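Local coordinates for protein Phthiocerol/phenolphthiocerol synthesis polyketide synthase type I PpsC (PDB 5NJI) that probably dehydrates beta-hydroxyacyl intermediates to trans-enoyl chains through its dehydratase domain, as part of a modular polyketide synthase making phthiocerol and phenolphthiocerol lipids, at residues Ala74-Ala79 and Thr110-Thr115. The protein carries 1 engineered substitution. Residues are numbered along the deposited sequence; the frame is centred on the assembly and turned at random.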
loop_
_atom_site.group_PDB
_atom_site.type_symbol
_atom_site.label_atom_id
_atom_site.label_comp_id
_atom_site.label_asym_id
_atom_site.label_seq_id
_atom_site.Cartn_x
_atom_site.Cartn_y
_atom_site.Cartn_z
ATOM N N ALA A 74 -3.520 -3.832 1.742
ATOM C CA ALA A 74 -2.412 -4.639 2.240
ATOM C C ALA A 74 -2.386 -4.657 3.757
ATOM O O ALA A 74 -2.239 -5.717 4.372
ATOM C CB ALA A 74 -1.090 -4.104 1.690
ATOM N N GLU A 75 -2.555 -3.488 4.392
ATOM C CA GLU A 75 -2.606 -3.447 5.848
ATOM C C GLU A 75 -3.801 -4.234 6.391
ATOM O O GLU A 75 -3.692 -4.941 7.400
ATOM C CB GLU A 75 -2.633 -1.994 6.307
ATOM C CG GLU A 75 -3.019 -1.811 7.771
ATOM C CD GLU A 75 -2.127 -2.600 8.729
ATOM O OE1 GLU A 75 -1.037 -3.062 8.332
ATOM O OE2 GLU A 75 -2.518 -2.764 9.898
ATOM N N ILE A 76 -4.962 -4.108 5.756
ATOM C CA ILE A 76 -6.125 -4.830 6.250
ATOM C C ILE A 76 -5.887 -6.331 6.214
ATOM O O ILE A 76 -6.243 -7.044 7.155
ATOM C CB ILE A 76 -7.373 -4.433 5.445
ATOM C CG1 ILE A 76 -7.747 -2.990 5.777
ATOM C CG2 ILE A 76 -8.529 -5.361 5.726
ATOM C CD1 ILE A 76 -8.647 -2.333 4.739
ATOM N N ALA A 77 -5.296 -6.834 5.134
ATOM C CA ALA A 77 -5.032 -8.268 5.052
ATOM C C ALA A 77 -4.055 -8.721 6.137
ATOM O O ALA A 77 -4.272 -9.751 6.788
ATOM C CB ALA A 77 -4.509 -8.624 3.664
ATOM N N LEU A 78 -2.964 -7.974 6.342
ATOM C CA LEU A 78 -2.002 -8.339 7.384
ATOM C C LEU A 78 -2.609 -8.245 8.771
ATOM O O LEU A 78 -2.371 -9.112 9.619
ATOM C CB LEU A 78 -0.755 -7.455 7.293
ATOM C CG LEU A 78 0.040 -7.681 6.020
ATOM C CD1 LEU A 78 1.063 -6.585 5.947
ATOM C CD2 LEU A 78 0.727 -9.040 6.011
ATOM N N ALA A 79 -3.418 -7.212 9.020
ATOM C CA ALA A 79 -4.058 -7.078 10.314
ATOM C C ALA A 79 -5.069 -8.190 10.552
ATOM O O ALA A 79 -5.242 -8.621 11.694
ATOM C CB ALA A 79 -4.750 -5.721 10.430
ATOM N N THR A 110 -19.868 4.282 4.738
ATOM C CA THR A 110 -19.273 3.097 4.130
ATOM C C THR A 110 -18.951 2.048 5.189
ATOM O O THR A 110 -18.428 2.363 6.258
ATOM C CB THR A 110 -18.003 3.486 3.368
ATOM O OG1 THR A 110 -18.363 4.267 2.220
ATOM C CG2 THR A 110 -17.262 2.255 2.847
ATOM N N VAL A 111 -19.292 0.792 4.900
ATOM C CA VAL A 111 -18.997 -0.314 5.804
ATOM C C VAL A 111 -18.137 -1.312 5.051
ATOM O O VAL A 111 -18.573 -1.896 4.045
ATOM C CB VAL A 111 -20.263 -0.974 6.367
ATOM C CG1 VAL A 111 -19.879 -2.169 7.246
ATOM C CG2 VAL A 111 -21.023 0.066 7.171
ATOM N N LEU A 112 -16.917 -1.506 5.539
ATOM C CA LEU A 112 -15.955 -2.398 4.923
ATOM C C LEU A 112 -16.061 -3.740 5.622
ATOM O O LEU A 112 -16.012 -3.795 6.851
ATOM C CB LEU A 112 -14.542 -1.836 5.050
ATOM C CG LEU A 112 -13.494 -2.450 4.135
ATOM C CD1 LEU A 112 -13.801 -2.080 2.715
ATOM C CD2 LEU A 112 -12.125 -1.950 4.495
ATOM N N VAL A 113 -16.225 -4.808 4.845
ATOM C CA VAL A 113 -16.460 -6.145 5.367
ATOM C C VAL A 113 -15.318 -7.035 4.899
ATOM O O VAL A 113 -15.152 -7.249 3.696
ATOM C CB VAL A 113 -17.817 -6.701 4.908
ATOM C CG1 VAL A 113 -18.076 -8.084 5.520
ATOM C CG2 VAL A 113 -18.931 -5.710 5.276
ATOM N N THR A 114 -14.556 -7.566 5.847
ATOM C CA THR A 114 -13.393 -8.398 5.553
ATOM C C THR A 114 -13.643 -9.823 6.034
ATOM O O THR A 114 -14.267 -10.035 7.080
ATOM C CB THR A 114 -12.147 -7.817 6.236
ATOM O OG1 THR A 114 -11.957 -6.473 5.789
ATOM C CG2 THR A 114 -10.890 -8.616 5.940
ATOM N N THR A 115 -13.230 -10.802 5.240
ATOM C CA THR A 115 -13.285 -12.197 5.661
ATOM C C THR A 115 -11.918 -12.844 5.542
ATOM O O THR A 115 -11.091 -12.455 4.715
ATOM C CB THR A 115 -14.273 -13.022 4.846
ATOM O OG1 THR A 115 -13.956 -12.947 3.450
ATOM C CG2 THR A 115 -15.717 -12.568 5.089
#
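The double-hotdog fold of polyketide synthase dehydratases wraps curved antiparallel strands around a long helix in each hotdog, and here I76 of the first such helix, 70-84, packs against L112 and T114 on the helix-facing side of strand 110-118. The CA atoms of I76 and T114 lie 8.1 Å apart, a spacing bridged by side chains: the closest atoms of both touching pairs are side-chain atoms. I76 sends out two branches. Its ethyl arm, extended at chi2 161°, brings CD1 tip to tip with CD2 of L112 at 3.5 Å. CG of L112 stands anti to the backbone N (chi1 -164°), and chi2 of 68° leaves CD2 extended toward the helix. L112 and T114 are two residues apart on the strand, and both start their side chains toward the helix, as expected for one face of a strand. I127, on the adjacent strand 122-130, touches both I76 and L112 and extends the apolar patch, while L104 packs on L112 from a loop. All three touching residues are buried, although the two segments together bury just 122 Å², both sides summed; this is packing away from the ligand, the side chain of L112 being about 11 Å from the bound dodecenoyl-CoA. The other branch of I76, CG2, meets T114 obliquely, 3.6 Å from its OG1 and 4.0 Å from its CG2 methyl.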